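Local structure of ComZ (Thermus thermophilus, 6QVI) at residues D380-R385 and N412-G417; D440-G445 and T457-K462. The protein is a competence-associated pilin that probably sits at the pilus tip and acts as a receptor for DNA during natural transformation. All coordinates share one frame; numbering follows the deposited sequence.

Contacts 1 and 2 are consecutive parallel strand pairings on one face of the beta-solenoid domain, their centres about 10 Å apart. Strands 409-415 and 441-443 lie next to each other, which puts the two pairings in series along the stack of coils. In both, an aspartate at or just before the start of the first strand accepts a backbone N-H of the next coil. Contact 1, partly buried, turns only aliphatic side chains inward; contact 2, the more buried, also a phenylalanine and a glutamine. Outward lie Val382 and Asp414 in the first, Tyr442 and Arg459 in the second, which adds aromatic and guanidinium packing. Arg444 of contact 2 joins Asp414 and Asn416 of contact 1.

Contact 1: D380-R385 and N412-G417; sequences DAVLNR and NLDING
Asp380 reaches across to Asn412 with its whole side chain. Its CB lies 3.6 Å from Asn412 O, and CG, beside its own backbone N (chi1 -73°), carries the carboxylate on toward the neighbouring strand. OD2 accepts Asn412 N at 2.8 Å, met from above the carboxylate plane, while OD1 and OD2 each take a weak hydrogen bond from Asn412 ND2, 3.3 Å to OD1. The amide stands 78° from the carboxylate plane, and its OD1 accepts the backbone N-H of Asp440 one coil on. Beyond this pair the strands run parallel in register, as successive coils of a beta-solenoid do. Ala381 N hydrogen-bonds to Asn412 O, Asp414 N to Ala381 O, Leu383 N to Asp414 O and Asn416 N to Leu383 O. Ala381, Leu383, Leu413 and Ile415 share the buried face, where Leu413 CD1 touches Leu383 CD1 at 4.0 Å and Ala381 CB at 4.1 Å. On the other face Val382 and Asp414 lie side by side, CG1 of the valine 3.8 Å from CB of the aspartate, whose OD2 forms a salt bridge with Arg444 NH1. Past the strands, Asn384 ND2 nears Asn416 ND2 (3.8 Å), amide planes 77° apart; Asn416 OD1 accepts Arg444 NH1.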
loop_
_atom_site.group_PDB
_atom_site.type_symbol
_atom_site.label_atom_id
_atom_site.label_comp_id
_atom_site.label_asym_id
_atom_site.label_seq_id
_atom_site.Cartn_x
_atom_site.Cartn_y
_atom_site.Cartn_z
ATOM N N ASP A 380 -15.780 -22.344 1.033
ATOM C CA ASP A 380 -14.591 -22.140 1.831
ATOM C C ASP A 380 -13.413 -22.833 1.155
ATOM O O ASP A 380 -13.576 -23.701 0.295
ATOM C CB ASP A 380 -14.812 -22.645 3.255
ATOM C CG ASP A 380 -15.734 -21.712 4.059
ATOM O OD1 ASP A 380 -16.195 -22.055 5.180
ATOM O OD2 ASP A 380 -15.990 -20.598 3.544
ATOM N N ALA A 381 -12.213 -22.426 1.528
ATOM C CA ALA A 381 -11.028 -23.063 0.990
ATOM C C ALA A 381 -10.103 -23.402 2.136
ATOM O O ALA A 381 -9.922 -22.582 3.039
ATOM C CB ALA A 381 -10.324 -22.152 -0.036
ATOM N N VAL A 382 -9.525 -24.600 2.104
ATOM C CA VAL A 382 -8.463 -24.954 3.035
ATOM C C VAL A 382 -7.360 -25.566 2.176
ATOM O O VAL A 382 -7.649 -26.350 1.256
ATOM C CB VAL A 382 -8.931 -25.953 4.137
ATOM C CG1 VAL A 382 -10.320 -25.548 4.729
ATOM C CG2 VAL A 382 -8.769 -27.400 3.736
ATOM N N LEU A 383 -6.125 -25.091 2.365
ATOM C CA LEU A 383 -4.932 -25.711 1.801
ATOM C C LEU A 383 -4.272 -26.411 2.961
ATOM O O LEU A 383 -3.804 -25.757 3.902
ATOM C CB LEU A 383 -3.971 -24.709 1.163
ATOM C CG LEU A 383 -4.385 -23.912 -0.043
ATOM C CD1 LEU A 383 -5.216 -22.797 0.428
ATOM C CD2 LEU A 383 -3.112 -23.380 -0.648
ATOM N N ASN A 384 -4.260 -27.732 2.906
ATOM C CA ASN A 384 -3.923 -28.510 4.075
ATOM C C ASN A 384 -2.501 -29.031 4.066
ATOM O O ASN A 384 -2.112 -29.707 5.018
ATOM C CB ASN A 384 -4.899 -29.669 4.205
ATOM C CG ASN A 384 -5.144 -30.053 5.631
ATOM O OD1 ASN A 384 -6.239 -30.472 5.998
ATOM N ND2 ASN A 384 -4.108 -29.934 6.453
ATOM N N ARG A 385 -1.688 -28.682 3.076
ATOM C CA ARG A 385 -0.318 -29.171 3.061
ATOM C C ARG A 385 0.572 -28.097 2.457
ATOM O O ARG A 385 0.091 -27.244 1.703
ATOM C CB ARG A 385 -0.196 -30.491 2.276
ATOM C CG ARG A 385 -1.138 -31.583 2.781
ATOM C CD ARG A 385 -0.486 -32.954 2.866
ATOM N NE ARG A 385 0.530 -33.131 1.847
ATOM C CZ ARG A 385 1.546 -33.971 1.973
ATOM N NH1 ARG A 385 1.666 -34.693 3.081
ATOM N NH2 ARG A 385 2.446 -34.078 1.006
ATOM N N ASN A 412 -14.474 -18.268 3.748
ATOM C CA ASN A 412 -13.382 -18.439 4.700
ATOM C C ASN A 412 -12.223 -19.184 4.054
ATOM O O ASN A 412 -12.393 -19.938 3.093
ATOM C CB ASN A 412 -13.846 -19.175 5.954
ATOM C CG ASN A 412 -14.986 -18.464 6.642
ATOM O OD1 ASN A 412 -14.785 -17.467 7.352
ATOM N ND2 ASN A 412 -16.202 -18.955 6.418
ATOM N N LEU A 413 -11.034 -18.972 4.619
ATOM C CA LEU A 413 -9.791 -19.488 4.070
ATOM C C LEU A 413 -8.940 -20.031 5.208
ATOM O O LEU A 413 -8.842 -19.412 6.274
ATOM C CB LEU A 413 -9.011 -18.368 3.359
ATOM C CG LEU A 413 -7.593 -18.686 2.840
ATOM C CD1 LEU A 413 -7.556 -20.004 2.010
ATOM C CD2 LEU A 413 -6.878 -17.511 2.117
ATOM N N ASP A 414 -8.328 -21.192 4.979
ATOM C CA ASP A 414 -7.453 -21.843 5.953
ATOM C C ASP A 414 -6.175 -22.243 5.225
ATOM O O ASP A 414 -6.236 -22.934 4.199
ATOM C CB ASP A 414 -8.139 -23.054 6.607
ATOM C CG ASP A 414 -9.071 -22.658 7.777
ATOM O OD1 ASP A 414 -9.740 -21.610 7.698
ATOM O OD2 ASP A 414 -9.125 -23.392 8.801
ATOM N N ILE A 415 -5.022 -21.792 5.742
ATOM C CA ILE A 415 -3.712 -22.112 5.179
ATOM C C ILE A 415 -2.955 -22.844 6.283
ATOM O O ILE A 415 -2.385 -22.210 7.184
ATOM C CB ILE A 415 -2.972 -20.855 4.718
ATOM C CG1 ILE A 415 -3.844 -20.079 3.730
ATOM C CG2 ILE A 415 -1.654 -21.185 4.036
ATOM C CD1 ILE A 415 -3.124 -18.931 3.055
ATOM N N ASN A 416 -2.939 -24.181 6.227
ATOM C CA ASN A 416 -2.418 -24.934 7.360
ATOM C C ASN A 416 -0.998 -25.426 7.155
ATOM O O ASN A 416 -0.329 -25.765 8.139
ATOM C CB ASN A 416 -3.318 -26.136 7.678
ATOM C CG ASN A 416 -4.776 -25.743 7.836
ATOM O OD1 ASN A 416 -5.081 -24.675 8.380
ATOM N ND2 ASN A 416 -5.685 -26.621 7.418
ATOM N N GLY A 417 -0.511 -25.417 5.918
ATOM C CA GLY A 417 0.869 -25.692 5.610
ATOM C C GLY A 417 1.546 -24.425 5.118
ATOM O O GLY A 417 0.971 -23.344 5.096
#

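Contact 2: D440-G445 and T457-K462; sequences DIYQRG and TFRVVK
Ile441, Tyr442 and Gln443 pair in parallel with Phe458, Arg459 and Val460, the short strand axes 4.6 Å apart and 12° from parallel. This is the ladder between successive coils of the beta-solenoid: Ile441 N hydrogen-bonds to Thr457 O, Arg459 N to Ile441 O and Gln443 N to Arg459 O. Ahead of the strand, Asp440 divides its carboxylate between two partners. OD1 accepts Thr457 N at 3.1 Å, and OD2 forms a salt bridge with Arg459 NH1 at 3.3 Å, lying in the guanidinium plane although NH1 comes from above the carboxylate. Replacing Asp440 with an alanine removes both acceptors, which would probably leave Thr457 N and Arg459 NH1 without these partners and the arginine tip freer to turn. Arg459 sets its CB over one face of the Tyr442 ring, a CH-pi contact 4.0 Å from the centroid, and its extended chain leaves over the CD2-CE2 side, CD 3.6 Å from Tyr442 CE2. Arg444 NH2 covers the opposite face, so the ring lies between the aliphatic start of Arg459 and the guanidinium of Arg444, while the tyrosine OH is hydrogen-bonded to Gln483 O. On the inward face Ile441 CG2 packs against Phe458 CD1 at 3.7 Å. Gln443 points its OE1 at the edge of the Phe458 ring, and its NE2 donates to Gly445 O. Val461 CG1 meets the Tyr442 ring edge, 3.9 Å from CE1.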
loop_
_atom_site.group_PDB
_atom_site.type_symbol
_atom_site.label_atom_id
_atom_site.label_comp_id
_atom_site.label_asym_id
_atom_site.label_seq_id
_atom_site.Cartn_x
_atom_site.Cartn_y
_atom_site.Cartn_z
ATOM N N ASP A 440 -13.209 -15.110 7.386
ATOM C CA ASP A 440 -12.025 -15.190 8.229
ATOM C C ASP A 440 -10.872 -15.901 7.530
ATOM O O ASP A 440 -11.065 -16.708 6.612
ATOM C CB ASP A 440 -12.352 -15.921 9.525
ATOM C CG ASP A 440 -13.332 -15.169 10.397
ATOM O OD1 ASP A 440 -13.772 -14.060 10.011
ATOM O OD2 ASP A 440 -13.676 -15.707 11.475
ATOM N N ILE A 441 -9.659 -15.629 8.017
ATOM C CA ILE A 441 -8.451 -16.327 7.580
ATOM C C ILE A 441 -7.744 -16.886 8.799
ATOM O O ILE A 441 -7.440 -16.154 9.744
ATOM C CB ILE A 441 -7.471 -15.431 6.800
ATOM C CG1 ILE A 441 -8.051 -15.050 5.457
ATOM C CG2 ILE A 441 -6.124 -16.162 6.612
ATOM C CD1 ILE A 441 -7.023 -14.532 4.574
ATOM N N TYR A 442 -7.421 -18.164 8.741
ATOM C CA TYR A 442 -6.670 -18.829 9.782
ATOM C C TYR A 442 -5.418 -19.375 9.128
ATOM O O TYR A 442 -5.507 -20.227 8.232
ATOM C CB TYR A 442 -7.492 -19.950 10.422
ATOM C CG TYR A 442 -7.084 -20.305 11.842
ATOM C CD1 TYR A 442 -5.778 -20.664 12.153
ATOM C CD2 TYR A 442 -8.003 -20.212 12.883
ATOM C CE1 TYR A 442 -5.417 -20.957 13.458
ATOM C CE2 TYR A 442 -7.654 -20.485 14.181
ATOM C CZ TYR A 442 -6.363 -20.865 14.474
ATOM O OH TYR A 442 -6.023 -21.147 15.792
ATOM N N GLN A 443 -4.259 -18.917 9.595
ATOM C CA GLN A 443 -2.977 -19.457 9.148
ATOM C C GLN A 443 -2.365 -20.322 10.256
ATOM O O GLN A 443 -1.923 -19.800 11.289
ATOM C CB GLN A 443 -2.025 -18.330 8.755
ATOM C CG GLN A 443 -0.571 -18.748 8.712
ATOM C CD GLN A 443 0.338 -17.572 8.511
ATOM O OE1 GLN A 443 -0.118 -16.489 8.153
ATOM N NE2 GLN A 443 1.637 -17.775 8.689
ATOM N N ARG A 444 -2.281 -21.632 10.015
ATOM C CA ARG A 444 -1.504 -22.491 10.897
ATOM C C ARG A 444 -0.190 -22.977 10.274
ATOM O O ARG A 444 0.627 -23.585 10.993
ATOM C CB ARG A 444 -2.335 -23.710 11.366
ATOM C CG ARG A 444 -3.833 -23.456 11.629
ATOM C CD ARG A 444 -4.638 -24.717 12.017
ATOM N NE ARG A 444 -5.946 -24.365 12.585
ATOM C CZ ARG A 444 -7.051 -24.093 11.891
ATOM N NH1 ARG A 444 -7.067 -24.122 10.564
ATOM N NH2 ARG A 444 -8.155 -23.773 12.552
ATOM N N GLY A 445 0.042 -22.710 8.978
ATOM C CA GLY A 445 1.358 -22.927 8.390
ATOM C C GLY A 445 2.405 -21.974 8.934
ATOM O O GLY A 445 2.102 -20.865 9.378
ATOM N N THR A 457 -11.855 -11.617 10.414
ATOM C CA THR A 457 -10.667 -11.528 11.247
ATOM C C THR A 457 -9.577 -12.421 10.666
ATOM O O THR A 457 -9.849 -13.492 10.104
ATOM C CB THR A 457 -10.944 -11.888 12.751
ATOM O OG1 THR A 457 -10.778 -13.297 12.962
ATOM C CG2 THR A 457 -12.348 -11.405 13.199
ATOM N N PHE A 458 -8.339 -12.093 10.935
ATOM C CA PHE A 458 -7.270 -12.916 10.467
ATOM C C PHE A 458 -6.605 -13.514 11.658
ATOM O O PHE A 458 -6.037 -12.800 12.418
ATOM C CB PHE A 458 -6.284 -12.061 9.765
ATOM C CG PHE A 458 -4.981 -12.701 9.558
ATOM C CD1 PHE A 458 -4.653 -13.186 8.352
ATOM C CD2 PHE A 458 -4.083 -12.764 10.552
ATOM C CE1 PHE A 458 -3.446 -13.760 8.138
ATOM C CE2 PHE A 458 -2.866 -13.326 10.354
ATOM C CZ PHE A 458 -2.547 -13.831 9.143
ATOM N N ARG A 459 -6.688 -14.829 11.809
ATOM C CA ARG A 459 -6.090 -15.532 12.922
ATOM C C ARG A 459 -4.786 -16.137 12.548
ATOM O O ARG A 459 -4.566 -16.514 11.439
ATOM C CB ARG A 459 -6.981 -16.643 13.428
ATOM C CG ARG A 459 -8.264 -16.163 14.054
ATOM C CD ARG A 459 -8.970 -17.241 14.834
ATOM N NE ARG A 459 -10.101 -16.670 15.527
ATOM C CZ ARG A 459 -11.218 -16.343 14.929
ATOM N NH1 ARG A 459 -11.336 -16.544 13.645
ATOM N NH2 ARG A 459 -12.209 -15.814 15.601
ATOM N N VAL A 460 -3.914 -16.243 13.523
ATOM C CA VAL A 460 -2.613 -16.799 13.307
ATOM C C VAL A 460 -2.160 -17.398 14.623
ATOM O O VAL A 460 -2.601 -17.010 15.674
ATOM C CB VAL A 460 -1.680 -15.718 12.820
ATOM C CG1 VAL A 460 -1.457 -14.711 13.904
ATOM C CG2 VAL A 460 -0.396 -16.274 12.281
ATOM N N VAL A 461 -1.316 -18.397 14.543
ATOM C CA VAL A 461 -0.805 -19.108 15.701
ATOM C C VAL A 461 0.557 -18.543 16.097
ATOM O O VAL A 461 1.346 -18.125 15.235
ATOM C CB VAL A 461 -0.722 -20.603 15.362
ATOM C CG1 VAL A 461 -2.105 -21.269 15.496
ATOM C CG2 VAL A 461 -0.288 -20.701 13.917
ATOM N N LYS A 462 0.836 -18.518 17.403
ATOM C CA LYS A 462 2.168 -18.162 17.884
ATOM C C LYS A 462 3.247 -18.913 17.107
ATOM O O LYS A 462 3.137 -20.117 16.883
ATOM C CB LYS A 462 2.301 -18.510 19.374
ATOM C CG LYS A 462 1.031 -18.413 20.197
ATOM C CD LYS A 462 1.171 -19.204 21.530
ATOM C CE LYS A 462 0.514 -18.461 22.720
ATOM N NZ LYS A 462 1.135 -18.760 24.038
#